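Side-chain contacts in protein YCGM (Escherichia coli, PDB 1NR9), which is a putative isomerase of the fumarylacetoacetate hydrolase family, with a magnesium ion bound in the model: residues D103-R107 with D108-K112; E89-R92 with K93-G97. One frame throughout, in Å; residues are numbered along the deposited sequence.

Overall arrangement
Following the chain from its N terminus, interaction 2 comes first. Residues 89-97 close the last turn of helix 88-94 and lead straight into strand 95-102, which runs between strands 69-79 and 130-137 of the mixed sheet. That strand carries the chain to interaction 1, residues 103-112, where Asp-103 binds the magnesium ion and the loop from Asp-103 to Leu-106 leads into helix 107-116. The two contacts are local and in series, neither nesting nor crossing; strand 95-102 and the loop after it join the end of one helix to the start of the next. They lie on opposite sides of the chain's centre, with their own centres about 31 Å apart and nearest atoms about 16 Å apart.

Interaction 1. Residues D103-R107 with D108-K112; sequences DLTLR and DVQGK. With MG (magnesium ion), chain E.
Arg-107 and Gln-110 run side by side at the start of helix 107-116. Gln-110 OE1 sits 3.1 Å from Arg-107 NH1, but above the guanidinium plane and near its rim, with the amide turned almost perpendicular (89°); the angle is poor for a hydrogen bond. Bends at chi2 and chi3 fold the arginine back over the amide oxygen, although this side chain is poorly ordered. Leu-106 takes the N-cap position: its O accepts from Gln-110 N at 2.9 Å, and the bond one residue on, from Gly-111 N to Arg-107 O, is also 2.9 Å. Beside them Leu-106 CB meets Val-109 CB at 3.9 Å, the two side chains pointing the same way.

The loop before this helix start carries a metal ligand of the FAA hydrolase fold. Asp-103 OD2 binds the magnesium ion at 2.5 Å, and Glu-72 and a water also coordinate it. With CG anti to the backbone N (chi1 172°), the carboxylate is directed to the metal, while Lys-48 forms a salt bridge with OD1 and Lys-124 a hydrogen bond to OD2. Further out, Phe-66 and Phe-126 pack on Leu-106, and Ser-68 OG hydrogen-bonds Asp-108 OD1.

Interaction 2. Residues E89-R92 with K93-G97; sequences EHVR and KAIAG
Val-91 O is gripped by two backbone N-H groups, those of Ala-94 and Ile-95, where helix 88-94 ends and strand 95-102 of the FAA hydrolase fold begins. Ala-94 N lies 2.7 Å from Val-91 O, an i to i+3 bond whose donor stands above the carbonyl plane, 52° out of it. Ile-95 N makes the i to i+4 bond to the same Val-91 O at 3.1 Å, nearly in line with the carbonyl. Bonds of the i to i+3 and i to i+4 kinds thus overlap in the last turn: Ala-94 N bonds weakly to His-90 O as well, and Ile-95 N has a long, weak bond to Arg-92 O. One residue earlier the bond is an ordinary i to i+4 one, Lys-93 N to Glu-89 O, 3.2 Å and nearly straight (173° at the hydrogen).

Ile-95 is the first residue to leave helical backbone angles. The side chains of Val-91 and Ile-95 meet at an angle, through Val-91 CG1 and Ile-95 CG2 at 4.2 Å; CG1 is anti to the backbone N (chi1 172°), which places that methyl beside the carbonyl carbon and on the side of the helix end. Val-91 also packs on Val-172, Ile-175 and Ala-176 of helix 171-178, so this buried valine joins the two helices. Ala-94 CB rests on the turn beneath it, near His-90 O, and its other neighbours include Ala-81 and Leu-83.

Beyond the helix, Ala-96 and Gly-97 both face Leu-78 of strand 69-79 in a classic beta bulge. At the exposed surface, Lys-93 lays its aliphatic root against the preceding turn before its end leads away, with CB 3.6 Å from Glu-89 O.

Interaction 1. Residues D103-R107 with D108-K112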
loop_
_atom_site.group_PDB
_atom_site.type_symbol
_atom_site.label_atom_id
_atom_site.label_comp_id
_atom_site.label_asym_id
_atom_site.label_seq_id
_atom_site.Cartn_x
_atom_site.Cartn_y
_atom_site.Cartn_z
ATOM N N ASP A 103 -12.697 -7.971 1.746
ATOM C CA ASP A 103 -11.332 -7.937 1.266
ATOM C C ASP A 103 -11.482 -8.439 -0.158
ATOM O O ASP A 103 -11.205 -9.593 -0.472
ATOM C CB ASP A 103 -10.464 -8.864 2.125
ATOM C CG ASP A 103 -9.057 -9.048 1.583
ATOM O OD1 ASP A 103 -8.585 -8.190 0.798
ATOM O OD2 ASP A 103 -8.422 -10.057 1.967
ATOM N N LEU A 104 -11.994 -7.561 -1.006
ATOM C CA LEU A 104 -12.204 -7.865 -2.405
ATOM C C LEU A 104 -10.868 -8.217 -3.031
ATOM O O LEU A 104 -9.896 -7.479 -2.866
ATOM C CB LEU A 104 -12.798 -6.650 -3.101
ATOM C CG LEU A 104 -14.287 -6.715 -3.416
ATOM C CD1 LEU A 104 -15.034 -7.507 -2.358
ATOM C CD2 LEU A 104 -14.815 -5.286 -3.530
ATOM N N THR A 105 -10.815 -9.335 -3.750
ATOM C CA THR A 105 -9.575 -9.761 -4.370
ATOM C C THR A 105 -9.738 -10.366 -5.759
ATOM O O THR A 105 -10.732 -11.030 -6.046
ATOM C CB THR A 105 -8.820 -10.769 -3.455
ATOM O OG1 THR A 105 -8.190 -11.774 -4.258
ATOM C CG2 THR A 105 -9.764 -11.424 -2.468
ATOM N N LEU A 106 -8.759 -10.104 -6.624
ATOM C CA LEU A 106 -8.749 -10.640 -7.985
ATOM C C LEU A 106 -7.993 -11.986 -7.976
ATOM O O LEU A 106 -6.784 -12.024 -8.255
ATOM C CB LEU A 106 -8.044 -9.657 -8.927
ATOM C CG LEU A 106 -8.768 -8.337 -9.226
ATOM C CD1 LEU A 106 -7.895 -7.452 -10.107
ATOM C CD2 LEU A 106 -10.095 -8.628 -9.933
ATOM N N ARG A 107 -8.711 -13.077 -7.673
ATOM C CA ARG A 107 -8.111 -14.412 -7.576
ATOM C C ARG A 107 -7.270 -14.851 -8.754
ATOM O O ARG A 107 -6.138 -15.288 -8.577
ATOM C CB ARG A 107 -9.171 -15.481 -7.313
ATOM C CG ARG A 107 -10.029 -15.233 -6.093
ATOM C CD ARG A 107 -9.251 -14.985 -4.801
ATOM N NE ARG A 107 -8.559 -16.160 -4.279
ATOM C CZ ARG A 107 -7.939 -16.187 -3.101
ATOM N NH1 ARG A 107 -7.931 -15.106 -2.329
ATOM N NH2 ARG A 107 -7.316 -17.289 -2.697
ATOM N N ASP A 108 -7.815 -14.760 -9.956
ATOM C CA ASP A 108 -7.058 -15.160 -11.140
ATOM C C ASP A 108 -5.680 -14.482 -11.134
ATOM O O ASP A 108 -4.641 -15.143 -11.225
ATOM C CB ASP A 108 -7.840 -14.781 -12.401
ATOM C CG ASP A 108 -9.088 -15.631 -12.586
ATOM O OD1 ASP A 108 -9.625 -16.110 -11.567
ATOM O OD2 ASP A 108 -9.537 -15.813 -13.744
ATOM N N VAL A 109 -5.690 -13.160 -11.000
ATOM C CA VAL A 109 -4.471 -12.364 -10.967
ATOM C C VAL A 109 -3.533 -12.752 -9.835
ATOM O O VAL A 109 -2.311 -12.781 -10.012
ATOM C CB VAL A 109 -4.792 -10.882 -10.798
ATOM C CG1 VAL A 109 -3.499 -10.096 -10.648
ATOM C CG2 VAL A 109 -5.625 -10.386 -11.979
ATOM N N GLN A 110 -4.107 -13.032 -8.669
ATOM C CA GLN A 110 -3.316 -13.412 -7.507
ATOM C C GLN A 110 -2.573 -14.712 -7.764
ATOM O O GLN A 110 -1.393 -14.839 -7.429
ATOM C CB GLN A 110 -4.208 -13.589 -6.289
ATOM C CG GLN A 110 -3.525 -13.201 -5.001
ATOM C CD GLN A 110 -4.092 -13.920 -3.812
ATOM O OE1 GLN A 110 -5.302 -14.100 -3.703
ATOM N NE2 GLN A 110 -3.218 -14.333 -2.897
ATOM N N GLY A 111 -3.279 -15.684 -8.344
ATOM C CA GLY A 111 -2.666 -16.965 -8.649
ATOM C C GLY A 111 -1.427 -16.739 -9.499
ATOM O O GLY A 111 -0.370 -17.306 -9.238
ATOM N N LYS A 112 -1.546 -15.901 -10.521
ATOM C CA LYS A 112 -0.404 -15.630 -11.367
ATOM C C LYS A 112 0.706 -15.026 -10.505
ATOM O O LYS A 112 1.874 -15.396 -10.641
ATOM C CB LYS A 112 -0.803 -14.687 -12.495
ATOM C CG LYS A 112 -1.911 -15.242 -13.373
ATOM C CD LYS A 112 -2.230 -14.301 -14.532
ATOM C CE LYS A 112 -3.357 -14.835 -15.404
ATOM N NZ LYS A 112 -3.706 -13.879 -16.495
HETATM MG MG MG E . -7.510 -12.077 3.039
HETATM O O HOH W 1 -7.795 -10.082 4.573
#

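Interaction 2. Residues E89-R92 with K93-G97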
loop_
_atom_site.group_PDB
_atom_site.type_symbol
_atom_site.label_atom_id
_atom_site.label_comp_id
_atom_site.label_asym_id
_atom_site.label_seq_id
_atom_site.Cartn_x
_atom_site.Cartn_y
_atom_site.Cartn_z
ATOM N N GLU A 89 -0.845 -3.863 25.377
ATOM C CA GLU A 89 -1.558 -2.883 26.197
ATOM C C GLU A 89 -1.840 -1.638 25.366
ATOM O O GLU A 89 -2.888 -1.008 25.504
ATOM C CB GLU A 89 -0.762 -2.476 27.437
ATOM C CG GLU A 89 -1.601 -1.615 28.386
ATOM C CD GLU A 89 -0.784 -0.879 29.433
ATOM O OE1 GLU A 89 0.012 -1.532 30.142
ATOM O OE2 GLU A 89 -0.950 0.356 29.553
ATOM N N HIS A 90 -0.886 -1.289 24.507
ATOM C CA HIS A 90 -1.015 -0.132 23.631
ATOM C C HIS A 90 -2.105 -0.393 22.594
ATOM O O HIS A 90 -3.000 0.432 22.400
ATOM C CB HIS A 90 0.325 0.147 22.951
ATOM C CG HIS A 90 1.372 0.680 23.881
ATOM N ND1 HIS A 90 2.723 0.526 23.652
ATOM C CD2 HIS A 90 1.264 1.390 25.030
ATOM C CE1 HIS A 90 3.402 1.118 24.618
ATOM N NE2 HIS A 90 2.540 1.650 25.466
ATOM N N VAL A 91 -2.026 -1.549 21.939
ATOM C CA VAL A 91 -3.019 -1.924 20.946
ATOM C C VAL A 91 -4.382 -1.730 21.587
ATOM O O VAL A 91 -5.171 -0.895 21.132
ATOM C CB VAL A 91 -2.876 -3.412 20.508
ATOM C CG1 VAL A 91 -4.054 -3.816 19.610
ATOM C CG2 VAL A 91 -1.554 -3.614 19.757
ATOM N N ARG A 92 -4.638 -2.495 22.652
ATOM C CA ARG A 92 -5.898 -2.433 23.387
ATOM C C ARG A 92 -6.400 -0.999 23.487
ATOM O O ARG A 92 -7.433 -0.650 22.912
ATOM C CB ARG A 92 -5.730 -3.015 24.795
ATOM C CG ARG A 92 -5.816 -4.535 24.874
ATOM C CD ARG A 92 -5.263 -5.059 26.200
ATOM N NE ARG A 92 -5.950 -4.500 27.361
ATOM C CZ ARG A 92 -7.192 -4.811 27.722
ATOM N NH1 ARG A 92 -7.889 -5.685 27.005
ATOM N NH2 ARG A 92 -7.738 -4.251 28.801
ATOM N N LYS A 93 -5.651 -0.169 24.205
ATOM C CA LYS A 93 -6.009 1.230 24.413
ATOM C C LYS A 93 -6.211 2.059 23.147
ATOM O O LYS A 93 -6.909 3.077 23.170
ATOM C CB LYS A 93 -4.950 1.906 25.289
ATOM C CG LYS A 93 -5.179 1.748 26.784
ATOM C CD LYS A 93 -6.432 2.495 27.209
ATOM C CE LYS A 93 -6.630 2.451 28.708
ATOM N NZ LYS A 93 -7.866 3.180 29.108
ATOM N N ALA A 94 -5.624 1.623 22.038
ATOM C CA ALA A 94 -5.724 2.383 20.800
ATOM C C ALA A 94 -6.858 2.066 19.828
ATOM O O ALA A 94 -7.319 2.967 19.123
ATOM C CB ALA A 94 -4.394 2.315 20.062
ATOM N N ILE A 95 -7.314 0.816 19.764
ATOM C CA ILE A 95 -8.369 0.506 18.810
ATOM C C ILE A 95 -9.600 1.370 19.094
ATOM O O ILE A 95 -10.098 1.418 20.217
ATOM C CB ILE A 95 -8.697 -1.013 18.782
ATOM C CG1 ILE A 95 -10.120 -1.252 19.245
ATOM C CG2 ILE A 95 -7.681 -1.789 19.562
ATOM C CD1 ILE A 95 -11.135 -0.963 18.151
ATOM N N ALA A 96 -10.078 2.048 18.047
ATOM C CA ALA A 96 -11.202 2.981 18.127
ATOM C C ALA A 96 -12.594 2.463 17.771
ATOM O O ALA A 96 -13.591 3.138 18.036
ATOM C CB ALA A 96 -10.888 4.230 17.273
ATOM N N GLY A 97 -12.678 1.287 17.165
ATOM C CA GLY A 97 -13.986 0.773 16.804
ATOM C C GLY A 97 -13.931 -0.471 15.943
ATOM O O GLY A 97 -12.849 -0.916 15.565
#